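PDB 5I7I: TRAP solute Binding Protein from Uncultured marine bacterium, which binds aromatic acids such as 3-hydroxybenzoate, probably as the extracytoplasmic receptor that delivers them to a TRAP transporter. Local coordinates for residues Met205-Pro208 and Trp209-Pro213; Phe215-His218 and Glu219-Lys222; Arg321-Gly325 and Ala326-Lys330. All blocks are in the same frame, centred on the assembly; numbering follows the deposited sequence.

In the fold
Interactions 1 and 2 are neighbours in sequence and in space, their centres about 9 Å apart. Residues 205-213 run off the end of strand 204-207, an inner strand of the six-stranded sheet, and lead into helix 217-220 of interaction 2, followed by strand 223-227 of the same sheet. A probable hydrogen bond from Leu217 N to Met212 O and packing of the Met205 and Met212 methyl carbons on Thr221 join them. Interaction 3 comes last, on the opposite side of the chain's centre, about 30 Å from interaction 1 and 38 Å from interaction 2 between centres. Interactions 1 and 2 belong to the ligand-side sheet, interaction 1 touching 3-hydroxybenzoate; interaction 3 joins helices 297-320 and 325-339, away from the pocket.

Interaction 1: Met205-Pro208 and Trp209-Pro213; sequences MVVP and WEIMP. With 3HB (3-hydroxybenzoic acid), chain C.
Val207 overlaps Ile211 just past the end of strand 204-207, where residues 209-212 coil into a helix-like turn: Val207 CB and CG1 both meet Ile211 CG2 at 3.7 Å, and the two side chains run at about a right angle. Val207 CG2 lies against Met212 CG at 3.7 Å, so one residue packs on two neighbours of the following turn. Farther back, Met205 and Met212 meet through their methyl carbons, with Met205 CE 4.0 Å from Met212 CE. Pro208 stands at the bend, its carbonyl O touching both Ile211 CG2 and Met212 CG, while Met212 N bonds to Trp209 O and tightens the turn.

3-Hydroxybenzoate lies along this turn. Its phenolic O3 donates to Glu210 OE1 at 2.6 Å and sits 3.1 Å from Pro208 CG. Glu210 bends at chi2 (92°), which brings its carboxylate round to the ligand; OE2 is held by Asn38. Ile211 CG1 is anti to the backbone N (chi1 -167°), and CG1 and CD1 both reach C4 and C5 of the ligand ring, with CB 3.7 Å from ring atom C3. Cutting Ile211 back to an alanine is likely to open a gap beside the ring and take away the methyl that Val207 CB and CG1 rest on. Val207 CG1 approaches ligand O1' at 3.6 Å; Arg168 and Tyr94 also hydrogen-bond to the ligand, the arginine probably at its carboxylate, as is usual in this family.

Glu278 of helix 264-287 accepts from the backbone N of both Trp209 and Glu210, fixing the turn against that helix. A loop at the end of a sheet strand thus lines the aromatic-acid pocket of a family 7 extracellular solute-binding protein, supplying an apolar wall for the ring and a carboxylate for its hydroxyl.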
ATOM      1  N   MET A 205     -10.403  10.913   4.668  1.00  7.70           N
ATOM      2  CA  MET A 205      -9.825   9.692   4.127  1.00  7.66           C
ATOM      3  C   MET A 205      -8.702   9.235   5.032  1.00  8.89           C
ATOM      4  O   MET A 205      -8.157  10.005   5.834  1.00  7.22           O
ATOM      5  CB  MET A 205      -9.264   9.869   2.711  1.00  7.43           C
ATOM      6  CG  MET A 205      -8.035  10.767   2.621  1.00  8.36           C
ATOM      7  SD  MET A 205      -8.411  12.504   2.703  1.00  9.52           S
ATOM      8  CE  MET A 205      -6.762  13.151   2.409  1.00 12.11           C
ATOM      9  N   VAL A 206      -8.315   7.982   4.835  1.00  6.38           N
ATOM     10  CA  VAL A 206      -7.028   7.495   5.309  1.00  6.02           C
ATOM     11  C   VAL A 206      -6.082   7.334   4.129  1.00  6.14           C
ATOM     12  O   VAL A 206      -6.472   6.841   3.060  1.00  6.60           O
ATOM     13  CB  VAL A 206      -7.112   6.214   6.159  1.00  6.29           C
ATOM     14  CG1 VAL A 206      -7.775   6.499   7.466  1.00  7.03           C
ATOM     15  CG2 VAL A 206      -7.788   5.107   5.415  1.00  6.82           C
ATOM     16  N   VAL A 207      -4.858   7.823   4.319  1.00  5.14           N
ATOM     17  CA  VAL A 207      -3.699   7.614   3.454  1.00  5.99           C
ATOM     18  C   VAL A 207      -2.473   7.910   4.297  1.00  4.27           C
ATOM     19  O   VAL A 207      -2.554   8.682   5.262  1.00  5.95           O
ATOM     20  CB  VAL A 207      -3.645   8.561   2.237  1.00  6.61           C
ATOM     21  CG1 VAL A 207      -4.465   8.039   1.075  1.00  7.04           C
ATOM     22  CG2 VAL A 207      -4.086   9.974   2.589  1.00  6.76           C
ATOM     23  N   PRO A 208      -1.315   7.383   3.942  1.00  5.54           N
ATOM     24  CA  PRO A 208      -0.072   7.902   4.509  1.00  5.53           C
ATOM     25  C   PRO A 208       0.187   9.297   3.960  1.00  5.31           C
ATOM     26  O   PRO A 208      -0.455   9.754   3.020  1.00  7.00           O
ATOM     27  CB  PRO A 208       0.978   6.902   4.025  1.00  5.60           C
ATOM     28  CG  PRO A 208       0.440   6.478   2.682  1.00  7.33           C
ATOM     29  CD  PRO A 208      -1.062   6.457   2.816  1.00  6.14           C
ATOM     30  N   TRP A 209       1.150   9.992   4.555  1.00  5.72           N
ATOM     31  CA  TRP A 209       1.477  11.329   4.060  1.00  7.06           C
ATOM     32  C   TRP A 209       1.965  11.289   2.617  1.00  7.69           C
ATOM     33  O   TRP A 209       1.700  12.218   1.854  1.00  7.07           O
ATOM     34  CB  TRP A 209       2.566  11.957   4.913  1.00  6.03           C
ATOM     35  CG  TRP A 209       2.277  12.246   6.338  1.00  5.81           C
ATOM     36  CD1 TRP A 209       2.875  11.665   7.424  1.00  7.62           C
ATOM     37  CD2 TRP A 209       1.389  13.241   6.860  1.00  7.52           C
ATOM     38  NE1 TRP A 209       2.409  12.226   8.578  1.00  7.22           N
ATOM     39  CE2 TRP A 209       1.501  13.200   8.264  1.00  7.56           C
ATOM     40  CE3 TRP A 209       0.530  14.176   6.282  1.00  7.03           C
ATOM     41  CZ2 TRP A 209       0.781  14.049   9.089  1.00  8.93           C
ATOM     42  CZ3 TRP A 209      -0.172  15.019   7.100  1.00  7.02           C
ATOM     43  CH2 TRP A 209      -0.043  14.954   8.496  1.00  8.52           C
ATOM     44  N   GLU A 210       2.729  10.251   2.239  1.00  5.44           N
ATOM     45  CA  GLU A 210       3.593  10.343   1.057  1.00  6.81           C
ATOM     46  C   GLU A 210       2.810  10.538  -0.224  1.00  7.08           C
ATOM     47  O   GLU A 210       3.322  11.156  -1.163  1.00  7.06           O
ATOM     48  CB  GLU A 210       4.472   9.090   0.939  1.00  7.99           C
ATOM     49  CG  GLU A 210       3.715   7.792   0.628  1.00  5.98           C
ATOM     50  CD  GLU A 210       3.609   7.464  -0.852  1.00  6.49           C
ATOM     51  OE1 GLU A 210       2.882   6.496  -1.189  1.00  7.56           O
ATOM     52  OE2 GLU A 210       4.247   8.147  -1.689  1.00  7.13           O
ATOM     53  N   ILE A 211       1.588  10.001  -0.295  1.00  6.92           N
ATOM     54  CA  ILE A 211       0.781  10.066  -1.517  1.00  6.83           C
ATOM     55  C   ILE A 211       0.047  11.390  -1.637  1.00  7.05           C
ATOM     56  O   ILE A 211      -0.443  11.723  -2.718  1.00  8.77           O
ATOM     57  CB  ILE A 211      -0.180   8.845  -1.590  1.00  6.15           C
ATOM     58  CG1 ILE A 211      -0.813   8.694  -2.977  1.00  7.84           C
ATOM     59  CG2 ILE A 211      -1.241   8.928  -0.515  1.00  7.10           C
ATOM     60  CD1 ILE A 211       0.181   8.479  -4.103  1.00  9.61           C
ATOM     61  N   MET A 212      -0.036  12.164  -0.557  1.00  6.55           N
ATOM     62  CA  MET A 212      -0.980  13.280  -0.537  1.00  6.02           C
ATOM     63  C   MET A 212      -0.578  14.400  -1.473  1.00  5.86           C
ATOM     64  O   MET A 212      -1.453  14.928  -2.181  1.00  7.39           O
ATOM     65  CB  MET A 212      -1.169  13.780   0.891  1.00  6.58           C
ATOM     66  CG  MET A 212      -1.872  12.779   1.758  1.00  7.54           C
ATOM     67  SD  MET A 212      -2.027  13.253   3.479  1.00  8.00           S
ATOM     68  CE  MET A 212      -3.142  14.636   3.387  1.00  9.60           C
ATOM     69  N   PRO A 213       0.677  14.835  -1.519  1.00  7.52           N
ATOM     70  CA  PRO A 213       0.971  16.028  -2.327  1.00  7.82           C
ATOM     71  C   PRO A 213       0.757  15.799  -3.806  1.00  8.58           C
ATOM     72  O   PRO A 213       0.468  16.756  -4.535  1.00 10.71           O
ATOM     73  CB  PRO A 213       2.430  16.334  -1.976  1.00  9.71           C
ATOM     74  CG  PRO A 213       2.607  15.744  -0.595  1.00  9.16           C
ATOM     75  CD  PRO A 213       1.816  14.465  -0.657  1.00  7.84           C
TER
HETATM   76  C1' 3HB C 401      -3.987   4.415  -1.339  1.00  6.71           C
HETATM   77  O1' 3HB C 401      -4.353   4.691  -0.167  1.00  6.21           O
HETATM   78  O2' 3HB C 401      -4.821   3.985  -2.177  1.00  6.74           O
HETATM   79  C1  3HB C 401      -2.549   4.661  -1.777  1.00  5.35           C
HETATM   80  C2  3HB C 401      -1.592   4.985  -0.818  1.00  6.65           C
HETATM   81  C3  3HB C 401      -0.292   5.218  -1.194  1.00  6.31           C
HETATM   82  C4  3HB C 401       0.065   5.163  -2.515  1.00  5.94           C
HETATM   83  C5  3HB C 401      -0.887   4.835  -3.476  1.00  6.92           C
HETATM   84  C6  3HB C 401      -2.196   4.588  -3.114  1.00  6.66           C
HETATM   85  O3  3HB C 401       0.638   5.533  -0.230  1.00  7.59           O

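Interaction 2: Phe215-His218 and Glu219-Lys222; sequences FKLH and ELTK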
ATOM      1  N   PHE A 215      -1.699  14.629  -5.190  1.00  7.45           N
ATOM      2  CA  PHE A 215      -3.095  14.929  -5.488  1.00  8.38           C
ATOM      3  C   PHE A 215      -3.593  16.150  -4.715  1.00  9.52           C
ATOM      4  O   PHE A 215      -4.804  16.371  -4.618  1.00  8.80           O
ATOM      5  CB  PHE A 215      -3.960  13.704  -5.182  1.00  9.92           C
ATOM      6  CG  PHE A 215      -3.550  12.480  -5.933  1.00 10.92           C
ATOM      7  CD1 PHE A 215      -3.938  12.295  -7.235  1.00  9.77           C
ATOM      8  CD2 PHE A 215      -2.792  11.494  -5.316  1.00  9.48           C
ATOM      9  CE1 PHE A 215      -3.561  11.157  -7.930  1.00 10.84           C
ATOM     10  CE2 PHE A 215      -2.416  10.353  -5.997  1.00  9.37           C
ATOM     11  CZ  PHE A 215      -2.801  10.188  -7.304  1.00  9.64           C
ATOM     12  N   LYS A 216      -2.689  16.967  -4.180  1.00  8.59           N
ATOM     13  CA  LYS A 216      -3.045  18.185  -3.447  1.00 10.41           C
ATOM     14  C   LYS A 216      -3.849  17.874  -2.190  1.00  8.92           C
ATOM     15  O   LYS A 216      -4.558  18.735  -1.672  1.00  9.13           O
ATOM     16  CB  LYS A 216      -3.795  19.201  -4.325  1.00 10.49           C
ATOM     17  CG  LYS A 216      -3.081  19.628  -5.598  1.00 12.61           C
ATOM     18  CD  LYS A 216      -3.980  20.561  -6.411  1.00 16.73           C
ATOM     19  CE  LYS A 216      -3.235  21.277  -7.524  1.00 37.28           C
ATOM     20  NZ  LYS A 216      -3.403  22.758  -7.406  1.00 45.17           N
ATOM     21  N   LEU A 217      -3.783  16.646  -1.690  1.00  8.14           N
ATOM     22  CA  LEU A 217      -4.672  16.264  -0.602  1.00  8.71           C
ATOM     23  C   LEU A 217      -4.325  16.956   0.708  1.00 10.06           C
ATOM     24  O   LEU A 217      -5.176  17.030   1.602  1.00  8.55           O
ATOM     25  CB  LEU A 217      -4.632  14.754  -0.388  1.00  6.81           C
ATOM     26  CG  LEU A 217      -5.178  13.955  -1.576  1.00  9.10           C
ATOM     27  CD1 LEU A 217      -5.010  12.465  -1.386  1.00  9.87           C
ATOM     28  CD2 LEU A 217      -6.650  14.268  -1.826  1.00 14.23           C
ATOM     29  N   HIS A 218      -3.097  17.429   0.859  1.00  7.52           N
ATOM     30  CA  HIS A 218      -2.716  18.179   2.045  1.00  7.95           C
ATOM     31  C   HIS A 218      -3.189  19.620   2.001  1.00  8.03           C
ATOM     32  O   HIS A 218      -3.128  20.300   3.036  1.00 10.03           O
ATOM     33  CB  HIS A 218      -1.210  18.134   2.196  1.00  8.13           C
ATOM     34  CG  HIS A 218      -0.508  18.828   1.086  1.00  8.91           C
ATOM     35  ND1 HIS A 218      -0.648  18.449  -0.235  1.00  8.18           N
ATOM     36  CD2 HIS A 218       0.302  19.906   1.092  1.00  8.91           C
ATOM     37  CE1 HIS A 218       0.062  19.263  -0.994  1.00 10.05           C
ATOM     38  NE2 HIS A 218       0.651  20.152  -0.211  1.00  9.26           N
ATOM     39  N   GLU A 219      -3.640  20.093   0.831  1.00  8.54           N
ATOM     40  CA  GLU A 219      -4.353  21.359   0.729  1.00  9.75           C
ATOM     41  C   GLU A 219      -5.828  21.190   1.044  1.00  9.08           C
ATOM     42  O   GLU A 219      -6.431  22.081   1.648  1.00 14.59           O
ATOM     43  CB  GLU A 219      -4.179  21.965  -0.674  1.00 10.11           C
ATOM     44  CG  GLU A 219      -2.731  22.345  -0.994  1.00 12.61           C
ATOM     45  CD  GLU A 219      -2.554  22.930  -2.393  1.00 16.38           C
ATOM     46  OE1 GLU A 219      -3.498  22.878  -3.206  1.00 19.27           O
ATOM     47  OE2 GLU A 219      -1.455  23.457  -2.677  1.00 20.15           O
ATOM     48  N   LEU A 220      -6.406  20.045   0.680  1.00  9.75           N
ATOM     49  CA  LEU A 220      -7.832  19.823   0.815  1.00  9.08           C
ATOM     50  C   LEU A 220      -8.220  19.280   2.180  1.00  9.17           C
ATOM     51  O   LEU A 220      -9.398  19.340   2.540  1.00  9.55           O
ATOM     52  CB  LEU A 220      -8.303  18.875  -0.288  1.00  9.79           C
ATOM     53  CG  LEU A 220      -8.121  19.406  -1.700  1.00  9.49           C
ATOM     54  CD1 LEU A 220      -8.310  18.298  -2.702  1.00 13.22           C
ATOM     55  CD2 LEU A 220      -9.100  20.524  -1.972  1.00 13.62           C
ATOM     56  N   THR A 221      -7.265  18.761   2.946  1.00  7.88           N
ATOM     57  CA  THR A 221      -7.506  18.385   4.330  1.00  6.87           C
ATOM     58  C   THR A 221      -6.478  19.075   5.213  1.00  6.88           C
ATOM     59  O   THR A 221      -5.281  19.031   4.919  1.00  9.39           O
ATOM     60  CB  THR A 221      -7.464  16.863   4.550  1.00  7.98           C
ATOM     61  OG1 THR A 221      -6.198  16.306   4.164  1.00  8.10           O
ATOM     62  CG2 THR A 221      -8.597  16.188   3.798  1.00  8.68           C
ATOM     63  N   LYS A 222      -6.947  19.728   6.272  1.00  8.11           N
ATOM     64  CA  LYS A 222      -6.068  20.433   7.183  1.00  8.25           C
ATOM     65  C   LYS A 222      -5.977  19.792   8.550  1.00  9.11           C
ATOM     66  O   LYS A 222      -5.127  20.194   9.344  1.00 10.16           O
ATOM     67  CB  LYS A 222      -6.527  21.887   7.336  1.00 10.76           C
ATOM     68  CG  LYS A 222      -6.448  22.689   6.047  1.00 12.93           C
ATOM     69  CD  LYS A 222      -5.006  22.867   5.577  1.00 14.14           C
ATOM     70  CE  LYS A 222      -4.924  23.613   4.262  1.00 23.23           C
ATOM     71  NZ  LYS A 222      -5.750  24.837   4.315  1.00 32.04           N
TER
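Lys216 and Glu219 meet across the first turn of the short helix 217-220, for which Lys216 is the N-cap residue. The lysine has its CG anti to the carbonyl carbon (chi1 -56°), and its aliphatic carbons CB, CG and CD run past the glutamate, with Lys216 CB 3.9 Å from Glu219 OE1. Lys216 NZ stays 4.2 Å from Glu219 OE1, beyond a salt bridge, so any attraction between the opposite charges is probably weak.

Glu219 also covers part of the ring of His218. His218 CG is placed between its own backbone N and carbonyl carbon (chi1 65°), a rotamer that folds the imidazole against the backbone of the next residue: Glu219 N lies over one face, and Glu219 CG makes a CH-pi contact 4.2 Å from the ring centroid, offset toward the rim. The two side chains lie side by side and point the same way, ring and carboxylate planes 40° apart. His218 also packs on Leu284 and Ala285 of helix 264-287.

Leu217 and Leu220, both with extended chi2, pack on helix 193-198 (Leu217 on Val193 and Ala194, Leu220 on Ala194 and Ser198) and touch each other loosely through Leu217 CD2 and Leu220 CD1. Leu217 also reaches Met205 of strand 204-207 and Met212, joining the helix to the preceding turn.

In the backbone, Lys216 O accepts from both Glu219 N and Leu220 N. Thr221 ends the helix by leaving helical backbone angles, and its side chain turns back to the last turn. Leu217 O receives Thr221 N at 3.0 Å and Thr221 OG1 at 2.9 Å, the two donors arriving from opposite faces of the carbonyl plane.

Interaction 3: Arg321-Gly325 and Ala326-Lys330; sequences RGLDG and AMLVK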
ATOM      1  N   ARG A 321     -12.640 -19.151   3.720  1.00 10.80           N
ATOM      2  CA  ARG A 321     -12.041 -19.178   2.398  1.00 11.31           C
ATOM      3  C   ARG A 321     -10.932 -20.220   2.293  1.00 17.41           C
ATOM      4  O   ARG A 321     -10.127 -20.182   1.360  1.00 14.00           O
ATOM      5  CB  ARG A 321     -11.556 -17.773   2.027  1.00 11.61           C
ATOM      6  CG  ARG A 321     -12.711 -16.853   1.685  1.00 10.60           C
ATOM      7  CD  ARG A 321     -12.217 -15.443   1.375  1.00 10.70           C
ATOM      8  NE  ARG A 321     -11.824 -14.731   2.593  1.00 10.47           N
ATOM      9  CZ  ARG A 321     -11.129 -13.598   2.616  1.00 10.32           C
ATOM     10  NH1 ARG A 321     -10.703 -13.051   1.486  1.00 12.72           N
ATOM     11  NH2 ARG A 321     -10.854 -13.016   3.775  1.00 11.91           N
ATOM     12  N   GLY A 322     -10.884 -21.170   3.216  1.00 15.82           N
ATOM     13  CA  GLY A 322      -9.913 -22.243   3.129  1.00 16.04           C
ATOM     14  C   GLY A 322      -8.538 -21.941   3.656  1.00 14.42           C
ATOM     15  O   GLY A 322      -7.608 -22.700   3.372  1.00 14.68           O
ATOM     16  N   LEU A 323      -8.365 -20.867   4.416  1.00 13.11           N
ATOM     17  CA  LEU A 323      -7.074 -20.496   4.961  1.00 11.81           C
ATOM     18  C   LEU A 323      -7.091 -20.679   6.467  1.00 11.45           C
ATOM     19  O   LEU A 323      -8.146 -20.613   7.093  1.00 11.89           O
ATOM     20  CB  LEU A 323      -6.767 -19.031   4.650  1.00 11.09           C
ATOM     21  CG  LEU A 323      -6.879 -18.671   3.178  1.00 12.57           C
ATOM     22  CD1 LEU A 323      -6.443 -17.232   2.992  1.00 16.11           C
ATOM     23  CD2 LEU A 323      -6.029 -19.599   2.327  1.00 12.59           C
ATOM     24  N   ASP A 324      -5.911 -20.887   7.039  1.00 10.83           N
ATOM     25  CA  ASP A 324      -5.758 -20.953   8.492  1.00 10.55           C
ATOM     26  C   ASP A 324      -5.551 -19.519   8.972  1.00  9.42           C
ATOM     27  O   ASP A 324      -4.420 -19.020   9.096  1.00  8.63           O
ATOM     28  CB  ASP A 324      -4.604 -21.869   8.884  1.00 10.71           C
ATOM     29  CG  ASP A 324      -4.529 -22.107  10.379  1.00 10.82           C
ATOM     30  OD1 ASP A 324      -5.060 -21.278  11.139  1.00 10.40           O
ATOM     31  OD2 ASP A 324      -3.945 -23.140  10.780  1.00 12.01           O
ATOM     32  N   GLY A 325      -6.666 -18.845   9.260  1.00  9.55           N
ATOM     33  CA  GLY A 325      -6.599 -17.426   9.571  1.00  8.77           C
ATOM     34  C   GLY A 325      -5.730 -17.135  10.775  1.00  8.21           C
ATOM     35  O   GLY A 325      -4.940 -16.186  10.767  1.00  7.54           O
ATOM     36  N   ALA A 326      -5.881 -17.922  11.835  1.00  9.03           N
ATOM     37  CA  ALA A 326      -5.079 -17.695  13.041  1.00  9.00           C
ATOM     38  C   ALA A 326      -3.591 -17.858  12.753  1.00  8.53           C
ATOM     39  O   ALA A 326      -2.760 -17.079  13.238  1.00  8.66           O
ATOM     40  CB  ALA A 326      -5.502 -18.676  14.136  1.00  9.43           C
ATOM     41  N   MET A 327      -3.233 -18.865  11.967  1.00  9.50           N
ATOM     42  CA  MET A 327      -1.830 -19.090  11.669  1.00  8.53           C
ATOM     43  C   MET A 327      -1.279 -17.940  10.841  1.00  7.24           C
ATOM     44  O   MET A 327      -0.158 -17.486  11.076  1.00  8.93           O
ATOM     45  CB  MET A 327      -1.676 -20.432  10.960  1.00 10.24           C
ATOM     46  CG  MET A 327      -0.238 -20.829  10.602  1.00 13.07           C
ATOM     47  SD  MET A 327       0.294 -20.108   9.046  1.00 12.82           S
ATOM     48  CE  MET A 327       1.979 -20.753   8.962  1.00 26.76           C
ATOM     49  N   LEU A 328      -2.068 -17.430   9.892  1.00  8.69           N
ATOM     50  CA  LEU A 328      -1.577 -16.341   9.049  1.00  9.40           C
ATOM     51  C   LEU A 328      -1.364 -15.067   9.853  1.00  8.95           C
ATOM     52  O   LEU A 328      -0.364 -14.365   9.649  1.00  8.74           O
ATOM     53  CB  LEU A 328      -2.528 -16.092   7.875  1.00  8.25           C
ATOM     54  CG  LEU A 328      -2.621 -17.260   6.898  1.00  7.45           C
ATOM     55  CD1 LEU A 328      -3.687 -16.963   5.844  1.00 10.46           C
ATOM     56  CD2 LEU A 328      -1.286 -17.555   6.282  1.00  8.82           C
ATOM     57  N   VAL A 329      -2.296 -14.738  10.756  1.00  7.96           N
ATOM     58  CA  VAL A 329      -2.146 -13.535  11.572  1.00  7.50           C
ATOM     59  C   VAL A 329      -0.917 -13.650  12.460  1.00  9.77           C
ATOM     60  O   VAL A 329      -0.124 -12.707  12.567  1.00  8.61           O
ATOM     61  CB  VAL A 329      -3.426 -13.281  12.378  1.00  7.56           C
ATOM     62  CG1 VAL A 329      -3.217 -12.168  13.409  1.00  9.53           C
ATOM     63  CG2 VAL A 329      -4.556 -12.909  11.438  1.00  9.80           C
ATOM     64  N   LYS A 330      -0.727 -14.808  13.090  1.00  7.59           N
ATOM     65  CA  LYS A 330       0.466 -15.025  13.910  1.00  7.53           C
ATOM     66  C   LYS A 330       1.728 -14.880  13.078  1.00  9.16           C
ATOM     67  O   LYS A 330       2.694 -14.236  13.501  1.00  7.80           O
ATOM     68  CB  LYS A 330       0.433 -16.408  14.562  1.00  7.31           C
ATOM     69  CG  LYS A 330       1.769 -16.785  15.212  1.00  9.46           C
ATOM     70  CD  LYS A 330       1.731 -18.079  15.997  1.00  8.99           C
ATOM     71  CE  LYS A 330       3.160 -18.570  16.292  1.00 10.08           C
ATOM     72  NZ  LYS A 330       3.923 -17.631  17.154  1.00 13.37           N
TER
HETATM   73  O   HOH W   1      -8.043 -19.901  12.283  1.00 11.10           O
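Asp324 and Met327 cross at about a right angle at the start of helix 325-339, the carboxylate lying against the methionine's CB, with Asp324 CG 3.4 Å from Met327 CB. Asp324 is the N-cap: with CG anti to the backbone N (chi1 -172°), the carboxylate swings over the first turn, and OD1 accepts from Met327 N at 3.1 Å. That N-H comes from above the carboxylate plane, 65° out of it. A water receives Ala326 N at 3.0 Å and gives a weak bond to the same Asp324 OD1, so this oxygen helps to satisfy two backbone N-H groups, one directly and one through water.

Leu323 and Leu328 meet obliquely on another side of the turn, Leu328 CD1 resting 3.9 Å from Leu323 CB. Leu328 CG also sits 3.3 Å from Asp324 O, the carbonyl that accepts Leu328 N at 2.9 Å, and Val329 N repeats this pattern one residue on with Gly325 O.

Just before the cap, Gly322, with positive phi, closes helix 297-320 in a Schellman motif, and only residues 321-324 separate the two helices. Asn319 of the first helix accepts from Gly325 N, Val329 packs back on Trp314 and Ile315, and Leu323 and Leu328 share His101, fastening the junction to the loop there.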